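Local coordinates for phosphonate monoester hydrolase (Ruegeria pomeroyi, PDB 4UPK), which is a hydrolytic enzyme of the sulfatase family, in the alkaline phosphatase clan, built round a central mixed beta sheet flanked by helices, at residues A[40-45]-A[238-243]; A[57-62]-A[315-320]; A[161-166]-A[215-220]. One frame throughout, in Å; residues are numbered along the deposited sequence.

Contact 1 of 3, residues A[40-45]-A[238-243]; sequences IIDQLR and TYIRPH
D42 N bonds to Y239 O at the end of a parallel strand pair, over 2.8 Å and with 163° at the hydrogen. One step back, Y239 N reaches I40 O at 3.1 Å in a more bent bond. A water donates to both carbonyl oxygens and lies 2.6 Å from I40 O, so each takes one amide and one water. D42 OD1 sits 3.2 Å from H243 CD2, at the edge of the imidazole, the carboxylate and ring planes 82° apart. H243 holds its CG anti to the backbone N (chi1 -169°), which brings the ring back to D42; toward the rim, I240 CD1 lies above one face and the end of Q43 above the other. A cis peptide precedes P242, whose CD meets I41 CG2 at 3.8 Å and whose CG meets L44 CD1 at 4.0 Å. Further out, R86 and Y130 hold D42 OD2 and Y313 bonds to Q43 O. Helix 82-91 lies against the face of I40 and T238, helix 303-333 against that of I41 and Y239. The layout is that of an alpha/beta sheet whose strands run on into loops that carry D42, Q43 and H243. D42 O and P242 O stand 3.0 Å apart with no bond between them, so these loops probably bear some electrostatic cost, while D42 is oriented chiefly by partners outside the two segments.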
loop_
_atom_site.group_PDB
_atom_site.type_symbol
_atom_site.label_atom_id
_atom_site.label_comp_id
_atom_site.label_asym_id
_atom_site.label_seq_id
_atom_site.Cartn_x
_atom_site.Cartn_y
_atom_site.Cartn_z
ATOM N N ILE A 40 18.986 14.169 22.205
ATOM C CA ILE A 40 17.819 14.394 23.039
ATOM C C ILE A 40 18.066 13.735 24.398
ATOM O O ILE A 40 18.241 12.508 24.486
ATOM C CB ILE A 40 16.456 13.941 22.383
ATOM C CG1 ILE A 40 16.193 14.682 21.051
ATOM C CG2 ILE A 40 15.274 14.121 23.379
ATOM C CD1 ILE A 40 14.966 14.239 20.297
ATOM N N ILE A 41 18.094 14.567 25.448
ATOM C CA ILE A 41 18.253 14.130 26.830
ATOM C C ILE A 41 16.807 14.020 27.344
ATOM O O ILE A 41 16.025 14.935 27.135
ATOM C CB ILE A 41 19.112 15.138 27.675
ATOM C CG1 ILE A 41 20.525 15.324 27.091
ATOM C CG2 ILE A 41 19.206 14.710 29.158
ATOM C CD1 ILE A 41 21.259 16.613 27.593
ATOM N N ASP A 42 16.438 12.891 27.954
ATOM C CA ASP A 42 15.102 12.721 28.500
ATOM C C ASP A 42 15.052 13.381 29.906
ATOM O O ASP A 42 15.972 13.192 30.729
ATOM C CB ASP A 42 14.751 11.225 28.603
ATOM C CG ASP A 42 13.295 10.860 28.383
ATOM O OD1 ASP A 42 12.458 11.228 29.228
ATOM O OD2 ASP A 42 12.999 10.147 27.391
ATOM N N GLN A 43 13.990 14.190 30.139
ATOM C CA GLN A 43 13.607 14.822 31.408
ATOM C C GLN A 43 14.497 15.910 32.001
ATOM O O GLN A 43 14.276 16.264 33.153
ATOM C CB GLN A 43 13.231 13.745 32.452
ATOM C CG GLN A 43 11.837 13.886 33.025
ATOM C CD GLN A 43 11.186 12.567 33.388
ATOM O OE1 GLN A 43 11.074 12.201 34.554
ATOM N NE2 GLN A 43 10.712 11.832 32.398
ATOM N N LEU A 44 15.461 16.477 31.239
ATOM C CA LEU A 44 16.325 17.568 31.729
ATOM C C LEU A 44 15.609 18.940 31.736
ATOM O O LEU A 44 15.160 19.410 30.687
ATOM C CB LEU A 44 17.696 17.627 31.007
ATOM C CG LEU A 44 18.785 18.579 31.608
ATOM C CD1 LEU A 44 19.232 18.151 32.987
ATOM C CD2 LEU A 44 19.981 18.732 30.675
ATOM N N ARG A 45 15.481 19.562 32.933
ATOM C CA ARG A 45 14.814 20.863 33.098
ATOM C C ARG A 45 15.635 21.967 32.472
ATOM O O ARG A 45 16.863 21.906 32.525
ATOM C CB ARG A 45 14.607 21.193 34.589
ATOM C CG ARG A 45 13.492 20.411 35.264
ATOM C CD ARG A 45 13.582 20.517 36.774
ATOM N NE ARG A 45 13.318 21.875 37.249
ATOM C CZ ARG A 45 12.280 22.230 38.002
ATOM N NH1 ARG A 45 11.375 21.332 38.364
ATOM N NH2 ARG A 45 12.139 23.489 38.395
ATOM N N THR A 238 20.027 9.371 22.146
ATOM C CA THR A 238 19.001 9.582 23.163
ATOM C C THR A 238 19.349 9.020 24.545
ATOM O O THR A 238 19.279 7.807 24.783
ATOM C CB THR A 238 17.658 9.012 22.655
ATOM O OG1 THR A 238 17.827 7.612 22.449
ATOM C CG2 THR A 238 17.164 9.677 21.355
ATOM N N TYR A 239 19.678 9.923 25.463
ATOM C CA TYR A 239 19.998 9.600 26.845
ATOM C C TYR A 239 18.737 9.659 27.677
ATOM O O TYR A 239 18.070 10.689 27.705
ATOM C CB TYR A 239 21.014 10.601 27.421
ATOM C CG TYR A 239 22.370 10.568 26.758
ATOM C CD1 TYR A 239 23.296 9.581 27.078
ATOM C CD2 TYR A 239 22.752 11.560 25.850
ATOM C CE1 TYR A 239 24.565 9.564 26.502
ATOM C CE2 TYR A 239 24.024 11.560 25.274
ATOM C CZ TYR A 239 24.931 10.558 25.610
ATOM O OH TYR A 239 26.199 10.534 25.092
ATOM N N ILE A 240 18.423 8.559 28.356
ATOM C CA ILE A 240 17.286 8.444 29.248
ATOM C C ILE A 240 17.496 9.269 30.503
ATOM O O ILE A 240 16.586 9.964 30.928
ATOM C CB ILE A 240 16.918 6.946 29.540
ATOM C CG1 ILE A 240 15.556 6.818 30.286
ATOM C CG2 ILE A 240 18.040 6.170 30.241
ATOM C CD1 ILE A 240 14.329 7.357 29.445
ATOM N N ARG A 241 18.720 9.199 31.082
ATOM C CA ARG A 241 19.138 9.915 32.272
ATOM C C ARG A 241 19.220 11.420 32.036
ATOM O O ARG A 241 19.657 11.821 30.954
ATOM C CB ARG A 241 20.495 9.388 32.786
ATOM C CG ARG A 241 20.513 7.906 33.148
ATOM C CD ARG A 241 19.408 7.494 34.085
ATOM N NE ARG A 241 19.577 6.115 34.526
ATOM C CZ ARG A 241 18.961 5.575 35.574
ATOM N NH1 ARG A 241 18.154 6.309 36.333
ATOM N NH2 ARG A 241 19.170 4.307 35.888
ATOM N N PRO A 242 18.824 12.283 33.020
ATOM C CA PRO A 242 18.225 11.971 34.345
ATOM C C PRO A 242 16.762 11.553 34.219
ATOM O O PRO A 242 15.986 12.223 33.541
ATOM C CB PRO A 242 18.412 13.288 35.111
ATOM C CG PRO A 242 18.284 14.358 34.030
ATOM C CD PRO A 242 18.913 13.752 32.796
ATOM N N HIS A 243 16.393 10.406 34.790
ATOM C CA HIS A 243 15.027 9.859 34.657
ATOM C C HIS A 243 14.848 8.744 35.689
ATOM O O HIS A 243 15.815 8.007 35.916
ATOM C CB HIS A 243 14.848 9.255 33.241
ATOM C CG HIS A 243 13.457 8.885 32.823
ATOM N ND1 HIS A 243 12.840 7.726 33.287
ATOM C CD2 HIS A 243 12.664 9.445 31.880
ATOM C CE1 HIS A 243 11.658 7.682 32.684
ATOM N NE2 HIS A 243 11.512 8.686 31.822
HETATM O O HOH W 1 16.381 10.876 25.127
#

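Contact 2 of 3, residues A[57-62]-A[315-320]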
loop_
_atom_site.group_PDB
_atom_site.type_symbol
_atom_site.label_atom_id
_atom_site.label_comp_id
_atom_site.label_asym_id
_atom_site.label_seq_id
_atom_site.Cartn_x
_atom_site.Cartn_y
_atom_site.Cartn_z
ATOM N N VAL A 57 24.302 22.685 39.952
ATOM C CA VAL A 57 24.668 21.544 39.115
ATOM C C VAL A 57 25.782 21.930 38.111
ATOM O O VAL A 57 25.775 23.028 37.546
ATOM C CB VAL A 57 23.416 20.867 38.447
ATOM C CG1 VAL A 57 22.672 21.812 37.495
ATOM C CG2 VAL A 57 23.782 19.550 37.753
ATOM N N GLU A 58 26.738 21.015 37.904
ATOM C CA GLU A 58 27.841 21.206 36.978
ATOM C C GLU A 58 27.486 20.618 35.645
ATOM O O GLU A 58 27.314 19.409 35.544
ATOM C CB GLU A 58 29.152 20.574 37.502
ATOM C CG GLU A 58 29.556 20.968 38.919
ATOM C CD GLU A 58 29.696 22.447 39.207
ATOM O OE1 GLU A 58 30.370 23.145 38.421
ATOM O OE2 GLU A 58 29.153 22.903 40.239
ATOM N N LEU A 59 27.361 21.475 34.613
ATOM C CA LEU A 59 27.072 21.054 33.233
ATOM C C LEU A 59 28.096 21.733 32.284
ATOM O O LEU A 59 27.690 22.449 31.357
ATOM C CB LEU A 59 25.611 21.371 32.837
ATOM C CG LEU A 59 24.491 20.734 33.686
ATOM C CD1 LEU A 59 23.116 21.245 33.242
ATOM C CD2 LEU A 59 24.521 19.191 33.617
ATOM N N PRO A 60 29.423 21.518 32.481
ATOM C CA PRO A 60 30.416 22.241 31.675
ATOM C C PRO A 60 30.404 22.036 30.178
ATOM O O PRO A 60 30.689 22.995 29.464
ATOM C CB PRO A 60 31.749 21.805 32.293
ATOM C CG PRO A 60 31.461 20.501 32.913
ATOM C CD PRO A 60 30.110 20.701 33.503
ATOM N N HIS A 61 30.137 20.807 29.702
ATOM C CA HIS A 61 30.156 20.517 28.268
ATOM C C HIS A 61 28.977 21.110 27.532
ATOM O O HIS A 61 29.163 21.685 26.456
ATOM C CB HIS A 61 30.368 19.022 27.995
ATOM C CG HIS A 61 31.702 18.544 28.445
ATOM N ND1 HIS A 61 32.847 18.872 27.758
ATOM C CD2 HIS A 61 32.032 17.781 29.508
ATOM C CE1 HIS A 61 33.839 18.279 28.408
ATOM N NE2 HIS A 61 33.390 17.612 29.472
ATOM N N LEU A 62 27.789 21.060 28.150
ATOM C CA LEU A 62 26.559 21.679 27.624
ATOM C C LEU A 62 26.674 23.219 27.663
ATOM O O LEU A 62 26.236 23.896 26.737
ATOM C CB LEU A 62 25.320 21.191 28.403
ATOM C CG LEU A 62 24.932 19.715 28.184
ATOM C CD1 LEU A 62 24.028 19.214 29.291
ATOM C CD2 LEU A 62 24.274 19.496 26.828
ATOM N N GLY A 315 22.913 14.763 39.807
ATOM C CA GLY A 315 24.121 13.946 39.643
ATOM C C GLY A 315 24.136 13.166 38.337
ATOM O O GLY A 315 25.169 13.096 37.680
ATOM N N LEU A 316 22.959 12.650 37.903
ATOM C CA LEU A 316 22.742 11.944 36.625
ATOM C C LEU A 316 22.874 12.894 35.431
ATOM O O LEU A 316 23.402 12.478 34.393
ATOM C CB LEU A 316 21.382 11.223 36.594
ATOM C CG LEU A 316 21.249 9.976 37.467
ATOM C CD1 LEU A 316 19.759 9.571 37.610
ATOM C CD2 LEU A 316 22.080 8.832 36.926
ATOM N N ALA A 317 22.405 14.154 35.571
ATOM C CA ALA A 317 22.537 15.221 34.561
ATOM C C ALA A 317 24.043 15.559 34.380
ATOM O O ALA A 317 24.501 15.648 33.249
ATOM C CB ALA A 317 21.761 16.453 34.978
ATOM N N THR A 318 24.813 15.666 35.477
ATOM C CA THR A 318 26.267 15.892 35.414
ATOM C C THR A 318 26.971 14.701 34.666
ATOM O O THR A 318 27.814 14.947 33.817
ATOM C CB THR A 318 26.817 16.272 36.816
ATOM O OG1 THR A 318 26.321 17.573 37.139
ATOM C CG2 THR A 318 28.367 16.298 36.891
ATOM N N GLU A 319 26.575 13.439 34.939
ATOM C CA GLU A 319 27.137 12.287 34.247
ATOM C C GLU A 319 26.779 12.299 32.743
ATOM O O GLU A 319 27.623 11.971 31.922
ATOM C CB GLU A 319 26.742 10.973 34.926
ATOM C CG GLU A 319 27.480 9.757 34.340
ATOM C CD GLU A 319 26.845 8.419 34.671
ATOM O OE1 GLU A 319 25.653 8.406 35.051
ATOM O OE2 GLU A 319 27.543 7.385 34.580
ATOM N N VAL A 320 25.572 12.747 32.377
ATOM C CA VAL A 320 25.183 12.888 30.958
ATOM C C VAL A 320 26.104 13.927 30.305
ATOM O O VAL A 320 26.631 13.692 29.212
ATOM C CB VAL A 320 23.669 13.233 30.815
ATOM C CG1 VAL A 320 23.340 13.884 29.472
ATOM C CG2 VAL A 320 22.810 11.998 31.063
#
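T318 turns its OG1 anti to its own carbonyl carbon (chi1 -69°), out to the flank of its helix and up to the carbonyl of E58; V57, with CG2 anti to the backbone N, lays that methyl beside the same hydroxyl. T318 OG1 donates to E58 O over 2.6 Å. The hydroxyl approaches at 134° to the C=O bond, tilted 24° from the carbonyl plane. V57 CG2 comes within 3.3 Å of T318 OG1 as the two side chains run past each other in opposite directions. L59 CD2 packs on A317 CB at 4.1 Å and also lies 3.6 Å from the carbonyl oxygen A317 O, so one methyl covers the helix surface next to the threonine. Y256 OH bonds to both T318 OG1 and E58 N, which means that the loop is held at the amide as well as at the carbonyl of E58. L59 is the N-cap residue of helix 60-67, and further along helix 303-333 the carboxylate of D321 takes the amides of H61 and L62. The start of the short helix is thus fastened to the flank of the long one, where A317 also meets L44, which follows strand 35-41, and V320 meets T214 of helix 213-224.

Contact 3 of 3, residues A[161-166]-A[215-220]; sequences TEMRLE and AFLTDQ
M163 makes a Met-aromatic contact with F216 from the ring's edge: its SD lies 5.3 Å from the ring centroid, in a direction 79° off the normal, and M163 SD is 4.0 Å from F216 CD2. M163 starts with CG anti to the backbone N (chi1 -172°) and then bends at its next two torsions, which brings the methyl end between the edge of the F216 ring and L217; the exact place of CE is doubtful, because its bond to SD is modelled too short. Among the apolar contacts, M163 CB lies 3.9 Å from L217 CD1, and T161 CG2 3.7 Å from Q220 CG. T161 crosses Q220 at about a right angle, and there a polar atom packs on carbon, T161 OG1 standing 3.3 Å from Q220 CB. Q220 CG in turn lies over one face of the F216 ring, near the rim, one helical turn along. No hydrogen bond crosses the contact; E162 OE2 takes R164 N at 3.1 Å, and its carboxylate also receives the amides of S168 and Y169. T161 and M163 are tied by backbone bonds to G129, just past strand 125-127. The contact between the end of strand 158-162 and helix 213-224 therefore relies on shape and dispersion, and the carboxylate of E162 finds its partners on its own side of the contact.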
loop_
_atom_site.group_PDB
_atom_site.type_symbol
_atom_site.label_atom_id
_atom_site.label_comp_id
_atom_site.label_asym_id
_atom_site.label_seq_id
_atom_site.Cartn_x
_atom_site.Cartn_y
_atom_site.Cartn_z
ATOM N N THR A 161 22.149 0.866 18.007
ATOM C CA THR A 161 22.110 0.382 19.378
ATOM C C THR A 161 20.716 0.603 19.928
ATOM O O THR A 161 20.239 1.744 19.956
ATOM C CB THR A 161 23.160 1.079 20.250
ATOM O OG1 THR A 161 24.445 0.906 19.667
ATOM C CG2 THR A 161 23.170 0.548 21.726
ATOM N N GLU A 162 20.082 -0.494 20.396
ATOM C CA GLU A 162 18.778 -0.483 21.045
ATOM C C GLU A 162 19.012 -0.114 22.511
ATOM O O GLU A 162 19.781 -0.778 23.211
ATOM C CB GLU A 162 18.095 -1.869 20.931
ATOM C CG GLU A 162 16.767 -1.993 21.679
ATOM C CD GLU A 162 16.857 -2.453 23.124
ATOM O OE1 GLU A 162 17.442 -3.533 23.367
ATOM O OE2 GLU A 162 16.354 -1.731 24.017
ATOM N N MET A 163 18.324 0.918 22.979
ATOM C CA MET A 163 18.447 1.371 24.356
ATOM C C MET A 163 17.164 2.059 24.813
ATOM O O MET A 163 17.125 3.273 25.038
ATOM C CB MET A 163 19.711 2.221 24.575
ATOM C CG MET A 163 19.989 2.564 26.042
ATOM S SD MET A 163 21.437 1.761 26.795
ATOM C CE MET A 163 22.484 1.919 25.634
ATOM N N ARG A 164 16.115 1.242 24.956
ATOM C CA ARG A 164 14.825 1.655 25.474
ATOM C C ARG A 164 14.807 1.204 26.940
ATOM O O ARG A 164 15.250 0.095 27.240
ATOM C CB ARG A 164 13.680 0.979 24.694
ATOM C CG ARG A 164 13.857 0.992 23.196
ATOM C CD ARG A 164 13.062 -0.130 22.566
ATOM N NE ARG A 164 13.726 -0.615 21.360
ATOM C CZ ARG A 164 13.203 -1.499 20.523
ATOM N NH1 ARG A 164 11.993 -1.998 20.743
ATOM N NH2 ARG A 164 13.885 -1.896 19.460
ATOM N N LEU A 165 14.277 2.063 27.839
ATOM C CA LEU A 165 14.201 1.851 29.278
ATOM C C LEU A 165 13.655 0.490 29.721
ATOM O O LEU A 165 14.286 -0.167 30.544
ATOM C CB LEU A 165 13.532 3.038 29.996
ATOM C CG LEU A 165 13.384 2.965 31.529
ATOM C CD1 LEU A 165 14.744 2.917 32.239
ATOM C CD2 LEU A 165 12.535 4.122 32.040
ATOM N N GLU A 166 12.554 0.038 29.146
ATOM C CA GLU A 166 11.958 -1.258 29.512
ATOM C C GLU A 166 12.647 -2.471 28.852
ATOM O O GLU A 166 12.344 -3.620 29.206
ATOM C CB GLU A 166 10.429 -1.266 29.279
ATOM C CG GLU A 166 9.645 -0.189 30.051
ATOM C CD GLU A 166 9.827 -0.088 31.562
ATOM O OE1 GLU A 166 9.771 -1.134 32.250
ATOM O OE2 GLU A 166 10.005 1.047 32.061
ATOM N N ALA A 215 27.151 5.833 30.112
ATOM C CA ALA A 215 28.500 5.505 29.625
ATOM C C ALA A 215 28.435 4.505 28.474
ATOM O O ALA A 215 29.083 4.700 27.447
ATOM C CB ALA A 215 29.355 4.939 30.757
ATOM N N PHE A 216 27.647 3.439 28.659
ATOM C CA PHE A 216 27.464 2.375 27.676
ATOM C C PHE A 216 26.937 2.895 26.339
ATOM O O PHE A 216 27.487 2.506 25.299
ATOM C CB PHE A 216 26.602 1.229 28.250
ATOM C CG PHE A 216 26.309 0.139 27.259
ATOM C CD1 PHE A 216 27.228 -0.881 27.032
ATOM C CD2 PHE A 216 25.149 0.177 26.481
ATOM C CE1 PHE A 216 26.986 -1.859 26.057
ATOM C CE2 PHE A 216 24.913 -0.795 25.506
ATOM C CZ PHE A 216 25.822 -1.819 25.312
ATOM N N LEU A 217 25.894 3.759 26.354
ATOM C CA LEU A 217 25.318 4.313 25.109
ATOM C C LEU A 217 26.324 5.180 24.355
ATOM O O LEU A 217 26.456 5.042 23.144
ATOM C CB LEU A 217 24.000 5.077 25.366
ATOM C CG LEU A 217 23.186 5.508 24.144
ATOM C CD1 LEU A 217 22.777 4.318 23.248
ATOM C CD2 LEU A 217 21.989 6.257 24.560
ATOM N N THR A 218 27.077 6.011 25.089
ATOM C CA THR A 218 28.154 6.867 24.583
ATOM C C THR A 218 29.249 5.994 23.966
ATOM O O THR A 218 29.757 6.320 22.885
ATOM C CB THR A 218 28.716 7.762 25.704
ATOM O OG1 THR A 218 27.617 8.353 26.400
ATOM C CG2 THR A 218 29.648 8.848 25.164
ATOM N N ASP A 219 29.606 4.886 24.651
ATOM C CA ASP A 219 30.585 3.926 24.150
ATOM C C ASP A 219 30.122 3.291 22.832
ATOM O O ASP A 219 30.928 3.172 21.924
ATOM C CB ASP A 219 30.895 2.847 25.203
ATOM C CG ASP A 219 31.698 3.310 26.410
ATOM O OD1 ASP A 219 32.255 4.434 26.370
ATOM O OD2 ASP A 219 31.731 2.579 27.398
ATOM N N GLN A 220 28.831 2.958 22.708
ATOM C CA GLN A 220 28.233 2.389 21.489
ATOM C C GLN A 220 28.263 3.372 20.314
ATOM O O GLN A 220 28.578 2.969 19.193
ATOM C CB GLN A 220 26.826 1.824 21.746
ATOM C CG GLN A 220 26.777 0.605 22.695
ATOM C CD GLN A 220 27.959 -0.326 22.605
ATOM O OE1 GLN A 220 28.859 -0.318 23.457
ATOM N NE2 GLN A 220 28.000 -1.133 21.566
#

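From the N terminus, strand 35-41 leads into 40-45, the first half of contact 1, and 57-62 of contact 2 follows soon after. Residues 161-166 and 215-220 then close contact 3, the shortest loop, nested inside both others. Contact 1 closes next, at 238-243, and contact 2 only at 315-320, so these two loops cross. Contact 1 joins two neighbouring strands of the central sheet; contact 2 adds helices 60-67 and 303-333, and contact 3 sets helix 213-224 against the end of strand 158-162. P242 packs on L316 between contacts 1 and 2, and Y239 OH probably bonds T218 OG1 between contacts 1 and 3. Contacts 2 and 3 do not touch, their nearest atoms being about 5 Å apart.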